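Local coordinates for protein ribosomal RNA methyltransferase, putative (Plasmodium falciparum, PDB 2PLW) that binds S-adenosylmethionine in an FtsJ-like (RlmE family) domain and probably transfers its methyl group to ribosomal RNA, perhaps to the 2'-O of a uridine, at residues 164-167 / 168-172; 138-141 / 142-146; 37-40 / 41-45. All coordinates share one frame; numbering follows the deposited sequence.

Contact 1 (164-167 / 168-172)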
loop_
_atom_site.group_PDB
_atom_site.type_symbol
_atom_site.label_atom_id
_atom_site.label_comp_id
_atom_site.label_asym_id
_atom_site.label_seq_id
_atom_site.Cartn_x
_atom_site.Cartn_y
_atom_site.Cartn_z
ATOM N N LYS A 164 8.920 11.999 2.074
ATOM C CA LYS A 164 7.733 12.669 2.629
ATOM C C LYS A 164 7.434 13.952 1.844
ATOM O O LYS A 164 6.299 14.183 1.414
ATOM C CB LYS A 164 7.951 12.955 4.100
ATOM C CG LYS A 164 6.736 13.513 4.789
ATOM C CD LYS A 164 7.087 13.778 6.241
ATOM C CE LYS A 164 5.916 14.313 6.985
ATOM N NZ LYS A 164 6.269 14.389 8.446
ATOM N N THR A 165 8.475 14.745 1.577
ATOM C CA THR A 165 8.320 16.002 0.842
ATOM C C THR A 165 7.853 15.756 -0.582
ATOM O O THR A 165 7.003 16.473 -1.129
ATOM C CB THR A 165 9.613 16.798 0.877
ATOM O OG1 THR A 165 9.838 17.192 2.233
ATOM C CG2 THR A 165 9.522 18.029 -0.015
ATOM N N TYR A 166 8.381 14.700 -1.175
ATOM C CA TYR A 166 7.958 14.346 -2.506
ATOM C C TYR A 166 6.451 14.039 -2.521
ATOM O O TYR A 166 5.709 14.497 -3.396
ATOM C CB TYR A 166 8.773 13.142 -2.983
ATOM C CG TYR A 166 8.432 12.711 -4.376
ATOM C CD1 TYR A 166 8.553 13.582 -5.453
ATOM C CD2 TYR A 166 7.991 11.411 -4.620
ATOM C CE1 TYR A 166 8.238 13.167 -6.758
ATOM C CE2 TYR A 166 7.685 10.993 -5.905
ATOM C CZ TYR A 166 7.802 11.873 -6.962
ATOM O OH TYR A 166 7.485 11.413 -8.224
ATOM N N LEU A 167 5.992 13.288 -1.527
ATOM C CA LEU A 167 4.572 12.918 -1.455
ATOM C C LEU A 167 3.661 14.124 -1.196
ATOM O O LEU A 167 2.547 14.171 -1.698
ATOM C CB LEU A 167 4.360 11.831 -0.396
ATOM C CG LEU A 167 4.915 10.468 -0.837
ATOM C CD1 LEU A 167 5.124 9.553 0.348
ATOM C CD2 LEU A 167 4.030 9.771 -1.877
ATOM N N LYS A 168 4.172 15.098 -0.443
ATOM C CA LYS A 168 3.460 16.347 -0.165
ATOM C C LYS A 168 3.227 17.127 -1.442
ATOM O O LYS A 168 2.401 18.039 -1.487
ATOM C CB LYS A 168 4.244 17.199 0.823
ATOM C CG LYS A 168 4.169 16.708 2.251
ATOM C CD LYS A 168 4.930 17.606 3.186
ATOM C CE LYS A 168 4.747 17.161 4.617
ATOM N NZ LYS A 168 5.423 18.144 5.522
ATOM N N GLY A 169 3.946 16.763 -2.500
ATOM C CA GLY A 169 3.709 17.339 -3.800
ATOM C C GLY A 169 2.519 16.749 -4.531
ATOM O O GLY A 169 2.130 17.257 -5.578
ATOM N N MET A 170 1.920 15.686 -4.002
ATOM C CA MET A 170 0.764 15.132 -4.674
ATOM C C MET A 170 -0.457 14.862 -3.791
ATOM O O MET A 170 -1.518 14.519 -4.308
ATOM C CB MET A 170 1.147 13.937 -5.554
ATOM C CG MET A 170 1.685 12.748 -4.861
ATOM S SD MET A 170 2.563 11.716 -6.092
ATOM C CE MET A 170 4.240 11.883 -5.542
ATOM N N PHE A 171 -0.280 14.997 -2.481
ATOM C CA PHE A 171 -1.358 14.831 -1.510
ATOM C C PHE A 171 -1.547 16.098 -0.694
ATOM O O PHE A 171 -0.589 16.822 -0.405
ATOM C CB PHE A 171 -1.046 13.693 -0.536
ATOM C CG PHE A 171 -1.108 12.341 -1.149
ATOM C CD1 PHE A 171 -2.285 11.595 -1.113
ATOM C CD2 PHE A 171 0.021 11.809 -1.794
ATOM C CE1 PHE A 171 -2.341 10.342 -1.685
ATOM C CE2 PHE A 171 -0.018 10.542 -2.378
ATOM C CZ PHE A 171 -1.211 9.792 -2.326
ATOM N N GLN A 172 -2.780 16.327 -0.260
ATOM C CA GLN A 172 -3.014 17.465 0.607
ATOM C C GLN A 172 -2.167 17.401 1.868
ATOM O O GLN A 172 -1.570 18.416 2.247
ATOM C CB GLN A 172 -4.478 17.567 0.970
ATOM C CG GLN A 172 -4.772 18.829 1.778
ATOM C CD GLN A 172 -6.121 18.746 2.407
ATOM O OE1 GLN A 172 -6.911 17.889 2.049
ATOM N NE2 GLN A 172 -6.388 19.607 3.402
#
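Met170 lays its terminal methyl over one face of the Tyr166 ring. CE stands 3.6 Å from Tyr166 CE2 and is offset toward the rim, a CH-pi contact at the end of helix 160-168. CG of Met170 sits between the backbone N and the carbonyl carbon (chi1 64°), and a bend at chi3 brings the methyl back toward the tyrosine. The same CE also reaches CD2 of Leu167, more loosely. Leu167 and Phe171 lie side by side and point the same way, with CD2 of Leu167 4.2 Å from CE2 of Phe171. Both are buried. Leu167 also packs on Leu191 and Cys193 of strand 188-196, and the Phe171 ring meets that of Phe196 edge-to-face.

Beside this cluster the Leu167 carbonyl closes the turn. Its O accepts two bonds, from Met170 N at 2.8 Å and from Phe171 N at 3.0 Å. The first donor stands above the carbonyl plane and the second lies nearly along the C=O axis. The O also lies at the edge of the Phe171 ring, in its plane, 3.5 Å from CD2. One residue earlier, Tyr166 O accepts from Gly169 N.

At the outer edge, Lys168 N donates to Lys164 O at 3.0 Å. The two lysine chains are extended and cross obliquely, CE of Lys164 against CE of Lys168 at 3.9 Å. Their NZ atoms are 4.8 Å apart, so like charges probably disfavour a closer approach. Lys164 NZ has a weak hydrogen bond to Thr176 OG1.

Bonds of the i to i+4 and i to i+3 kinds thus overlap as the helix closes. The arrangement is a helix C-terminus that passes through the short turn at Gly169 and Met170 into edge strand 171-176 of the Rossmann-like methyltransferase sheet.

Contact 2 (138-141 / 142-146)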
loop_
_atom_site.group_PDB
_atom_site.type_symbol
_atom_site.label_atom_id
_atom_site.label_comp_id
_atom_site.label_asym_id
_atom_site.label_seq_id
_atom_site.Cartn_x
_atom_site.Cartn_y
_atom_site.Cartn_z
ATOM N N HIS A 138 5.371 5.232 -7.615
ATOM C CA HIS A 138 5.187 5.405 -9.051
ATOM C C HIS A 138 3.964 4.648 -9.557
ATOM O O HIS A 138 3.210 5.162 -10.375
ATOM C CB HIS A 138 6.444 4.930 -9.772
ATOM C CG HIS A 138 6.396 5.153 -11.246
ATOM N ND1 HIS A 138 6.647 6.380 -11.822
ATOM C CD2 HIS A 138 6.097 4.308 -12.261
ATOM C CE1 HIS A 138 6.512 6.280 -13.133
ATOM N NE2 HIS A 138 6.178 5.035 -13.424
ATOM N N PHE A 139 3.788 3.416 -9.074
ATOM C CA PHE A 139 2.643 2.601 -9.428
ATOM C C PHE A 139 1.353 3.240 -8.848
ATOM O O PHE A 139 0.322 3.384 -9.537
ATOM C CB PHE A 139 2.877 1.178 -8.920
ATOM C CG PHE A 139 1.640 0.350 -8.860
ATOM C CD1 PHE A 139 1.171 -0.285 -9.991
ATOM C CD2 PHE A 139 0.908 0.262 -7.678
ATOM C CE1 PHE A 139 0.024 -1.048 -9.950
ATOM C CE2 PHE A 139 -0.262 -0.503 -7.618
ATOM C CZ PHE A 139 -0.699 -1.157 -8.755
ATOM N N MET A 140 1.431 3.666 -7.591
ATOM C CA MET A 140 0.293 4.317 -6.894
ATOM C C MET A 140 -0.260 5.510 -7.686
ATOM O O MET A 140 -1.483 5.650 -7.883
ATOM C CB MET A 140 0.731 4.733 -5.461
ATOM C CG MET A 140 -0.309 5.671 -4.719
ATOM S SD MET A 140 -0.307 7.341 -5.184
ATOM C CE MET A 140 1.323 7.871 -4.674
ATOM N N GLU A 141 0.641 6.363 -8.160
ATOM C CA GLU A 141 0.248 7.542 -8.907
ATOM C C GLU A 141 -0.628 7.234 -10.109
ATOM O O GLU A 141 -1.463 8.060 -10.504
ATOM C CB GLU A 141 1.485 8.252 -9.423
ATOM C CG GLU A 141 2.110 9.263 -8.512
ATOM C CD GLU A 141 2.879 10.266 -9.342
ATOM O OE1 GLU A 141 3.847 9.838 -9.999
ATOM O OE2 GLU A 141 2.473 11.458 -9.396
ATOM N N GLN A 142 -0.408 6.066 -10.719
ATOM C CA GLN A 142 -1.186 5.659 -11.893
ATOM C C GLN A 142 -2.588 5.259 -11.530
ATOM O O GLN A 142 -3.505 5.510 -12.307
ATOM C CB GLN A 142 -0.493 4.490 -12.608
ATOM C CG GLN A 142 0.931 4.837 -13.104
ATOM C CD GLN A 142 1.709 3.597 -13.531
ATOM O OE1 GLN A 142 1.214 2.772 -14.292
ATOM N NE2 GLN A 142 2.909 3.441 -12.991
ATOM N N TYR A 143 -2.752 4.668 -10.341
ATOM C CA TYR A 143 -4.013 3.976 -9.987
ATOM C C TYR A 143 -4.853 4.653 -8.913
ATOM O O TYR A 143 -6.009 4.302 -8.754
ATOM C CB TYR A 143 -3.754 2.499 -9.616
ATOM C CG TYR A 143 -3.408 1.706 -10.864
ATOM C CD1 TYR A 143 -4.416 1.257 -11.701
ATOM C CD2 TYR A 143 -2.078 1.460 -11.203
ATOM C CE1 TYR A 143 -4.118 0.564 -12.890
ATOM C CE2 TYR A 143 -1.756 0.757 -12.410
ATOM C CZ TYR A 143 -2.790 0.323 -13.221
ATOM O OH TYR A 143 -2.544 -0.364 -14.412
ATOM N N ILE A 144 -4.281 5.624 -8.219
ATOM C CA ILE A 144 -4.980 6.254 -7.104
ATOM C C ILE A 144 -6.048 7.224 -7.631
ATOM O O ILE A 144 -5.808 7.971 -8.585
ATOM C CB ILE A 144 -4.013 6.984 -6.131
ATOM C CG1 ILE A 144 -4.730 7.327 -4.818
ATOM C CG2 ILE A 144 -3.395 8.224 -6.752
ATOM C CD1 ILE A 144 -4.826 6.213 -3.912
ATOM N N ASN A 145 -7.213 7.184 -6.993
ATOM C CA ASN A 145 -8.305 8.109 -7.275
ATOM C C ASN A 145 -8.026 9.471 -6.655
ATOM O O ASN A 145 -7.364 9.567 -5.626
ATOM C CB ASN A 145 -9.582 7.578 -6.651
ATOM C CG ASN A 145 -10.808 7.937 -7.431
ATOM O OD1 ASN A 145 -10.766 8.663 -8.426
ATOM N ND2 ASN A 145 -11.945 7.440 -6.961
ATOM N N ILE A 146 -8.505 10.523 -7.300
ATOM C CA ILE A 146 -8.454 11.860 -6.711
ATOM C C ILE A 146 -9.161 11.768 -5.380
ATOM O O ILE A 146 -10.210 11.125 -5.255
ATOM C CB ILE A 146 -9.159 12.886 -7.614
ATOM C CG1 ILE A 146 -8.386 13.079 -8.928
ATOM C CG2 ILE A 146 -9.367 14.221 -6.869
ATOM C CD1 ILE A 146 -7.001 13.615 -8.765
HETATM O O HOH W 1 -4.152 8.547 -10.610
#
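Met140 O takes hydrogen bonds from both Tyr143 N (2.9 Å) and Ile144 N (2.8 Å), as helix 122-143 ends and Ile144 leaves helical backbone angles. The Tyr143 donor stands above the carbonyl plane, while Ile144 N approaches nearly head-on to the oxygen.

The rings of Phe139 and Tyr143 meet obliquely, with planes 36° apart. CD2 and CE2 of Tyr143 lie against CE1 of Phe139, the CD2 to CE1 distance being 3.5 Å. CD2 of Tyr143 is over the face of the phenylalanine ring. CG of Phe139 is anti to its backbone N (chi1 163°), which carries the ring along the helix to the tyrosine one turn on. Phe139 also packs on Ile72, a residue that binds S-adenosylmethionine. The hydroxyl of Tyr143 is hydrogen-bonded to Asp95.

Met140 and Ile144 form the second apolar pair. SD of Met140 touches CG2 of Ile144 at 3.6 Å, and both side chains reach Ile110 of strand 107-112.

On the polar side, the extended side chain of Gln142 runs back along the helix. NE2 donates to His138 O at 3.1 Å from above the carbonyl plane. It also lies 3.4 Å from His138 CD2, with ring and amide planes 71° apart. The same NE2 bonds to Asn78 O, and His138 NE2 bonds to Asn78 OD1. A water lies 2.7 Å from both Glu141 O and Ile144 O and bridges the two carbonyls.

The chemistry is divided. Sulfur and aliphatic groups fill the side toward the sheet. The Gln142 amide, in the last turn, links the His138 carbonyl of the turn before to Asn78 O, so the helix end is joined to the loop by bonds from both Gln142 and His138 to Asn78.

Contact 3 (37-40 / 41-45)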
loop_
_atom_site.group_PDB
_atom_site.type_symbol
_atom_site.label_atom_id
_atom_site.label_comp_id
_atom_site.label_asym_id
_atom_site.label_seq_id
_atom_site.Cartn_x
_atom_site.Cartn_y
_atom_site.Cartn_z
ATOM N N CYS A 37 -5.815 -7.897 4.544
ATOM C CA CYS A 37 -7.021 -8.176 3.771
ATOM C C CYS A 37 -8.153 -8.596 4.731
ATOM O O CYS A 37 -9.286 -8.160 4.579
ATOM C CB CYS A 37 -6.772 -9.244 2.722
ATOM S SG CYS A 37 -5.957 -8.563 1.232
ATOM N N GLN A 38 -7.822 -9.431 5.706
ATOM C CA GLN A 38 -8.811 -9.827 6.720
ATOM C C GLN A 38 -9.313 -8.656 7.537
ATOM O O GLN A 38 -10.508 -8.562 7.793
ATOM C CB GLN A 38 -8.219 -10.859 7.672
ATOM C CG GLN A 38 -7.901 -12.147 6.998
ATOM C CD GLN A 38 -7.254 -13.083 7.956
ATOM O OE1 GLN A 38 -6.104 -12.889 8.334
ATOM N NE2 GLN A 38 -7.981 -14.127 8.349
ATOM N N VAL A 39 -8.414 -7.757 7.949
ATOM C CA VAL A 39 -8.813 -6.569 8.724
ATOM C C VAL A 39 -9.724 -5.672 7.882
ATOM O O VAL A 39 -10.746 -5.166 8.356
ATOM C CB VAL A 39 -7.570 -5.749 9.184
ATOM C CG1 VAL A 39 -7.976 -4.369 9.677
ATOM C CG2 VAL A 39 -6.792 -6.512 10.260
ATOM N N ILE A 40 -9.347 -5.485 6.617
ATOM C CA ILE A 40 -10.147 -4.685 5.699
ATOM C C ILE A 40 -11.553 -5.261 5.551
ATOM O O ILE A 40 -12.536 -4.507 5.568
ATOM C CB ILE A 40 -9.452 -4.512 4.310
ATOM C CG1 ILE A 40 -8.129 -3.742 4.465
ATOM C CG2 ILE A 40 -10.387 -3.751 3.343
ATOM C CD1 ILE A 40 -7.166 -3.935 3.236
ATOM N N LEU A 41 -11.645 -6.583 5.438
ATOM C CA LEU A 41 -12.952 -7.262 5.416
ATOM C C LEU A 41 -13.777 -6.984 6.676
ATOM O O LEU A 41 -14.939 -6.620 6.568
ATOM C CB LEU A 41 -12.799 -8.764 5.180
ATOM C CG LEU A 41 -12.500 -9.273 3.780
ATOM C CD1 LEU A 41 -12.088 -10.729 3.867
ATOM C CD2 LEU A 41 -13.716 -9.144 2.841
ATOM N N GLU A 42 -13.168 -7.124 7.850
ATOM C CA GLU A 42 -13.849 -6.869 9.131
ATOM C C GLU A 42 -14.397 -5.464 9.265
ATOM O O GLU A 42 -15.526 -5.257 9.729
ATOM C CB GLU A 42 -12.881 -7.070 10.289
ATOM C CG GLU A 42 -12.556 -8.488 10.574
ATOM C CD GLU A 42 -11.470 -8.616 11.619
ATOM O OE1 GLU A 42 -10.785 -7.600 11.937
ATOM O OE2 GLU A 42 -11.291 -9.747 12.108
ATOM N N ARG A 43 -13.567 -4.494 8.898
ATOM C CA ARG A 43 -13.892 -3.102 9.097
ATOM C C ARG A 43 -14.863 -2.591 8.044
ATOM O O ARG A 43 -15.467 -1.538 8.217
ATOM C CB ARG A 43 -12.623 -2.276 9.153
ATOM C CG ARG A 43 -11.751 -2.724 10.298
ATOM C CD ARG A 43 -10.992 -1.604 10.883
ATOM N NE ARG A 43 -10.713 -1.876 12.284
ATOM C CZ ARG A 43 -10.453 -0.947 13.189
ATOM N NH1 ARG A 43 -10.392 0.329 12.847
ATOM N NH2 ARG A 43 -10.212 -1.311 14.437
ATOM N N THR A 44 -15.026 -3.347 6.964
ATOM C CA THR A 44 -15.974 -2.945 5.930
ATOM C C THR A 44 -17.120 -3.967 5.835
ATOM O O THR A 44 -17.749 -4.081 4.805
ATOM C CB THR A 44 -15.271 -2.741 4.551
ATOM O OG1 THR A 44 -14.666 -3.963 4.139
ATOM C CG2 THR A 44 -14.190 -1.660 4.607
ATOM N N LYS A 45 -17.402 -4.683 6.927
ATOM C CA LYS A 45 -18.259 -5.900 6.888
ATOM C C LYS A 45 -19.633 -5.762 6.202
ATOM O O LYS A 45 -20.032 -6.618 5.401
ATOM C CB LYS A 45 -18.416 -6.507 8.297
#
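Helix 35-43 is the crossover helix of the beta-alpha-beta unit between strands 24-29 and 49-55, and this contact is its last turns. Gly34, Ser35 and Trp36, which bind S-adenosylmethionine, immediately precede it in the chain. Regular i to i+4 bonds run from Leu41 N to Cys37 O, from Glu42 N to Gln38 O and from Arg43 N to Val39 O, each 3.0 Å long. The turn then closes at Ile40 O. Thr44 OG1 donates to it at 2.6 Å, tilted 31° from the carbonyl plane, and Thr44 N adds a weak bond. A chi1 of 61° puts the hydroxyl between the backbone N and carbonyl carbon of Thr44, facing back to that oxygen.

Val39 and Arg43 run side by side, with CG1 of Val39 4.2 Å from CG of Arg43. CG of Arg43 also rests 3.3 Å from Val39 O. The guanidinium continues to helix 7-17. Ile40 packs on Ile26 and Ile51.

The Thr44 hydroxyl thus supplies a short second bond to Ile40 O, where the backbone bond is weak, while Arg43 NH1 anchors the same helix end to helix 7-17 by a salt bridge to Asp14 and a hydrogen bond to Asn15.

All three contacts are helix ends in one Rossmann-like methyltransferase domain. Along the chain the order is contact 3, contact 2, contact 1. Contacts 1 and 2 are neighbours, with centres about 13 Å apart. They touch where SD of Met170 comes within 3.3 Å of OE2 of Glu141 and CE2 of Phe171 packs on CE of Met140. The turn and strand start after helix 160-168 thus pack on the end of helix 122-143, beside strand 188-196. Contact 3 stands apart among the parallel strands, its centre about 22 Å from that of contact 2 and about 28 Å from that of contact 1. Bound S-adenosylmethionine lies about 8 Å from the Phe139 side chain of contact 2 and about 6 Å from the Gln38 side chain of contact 3.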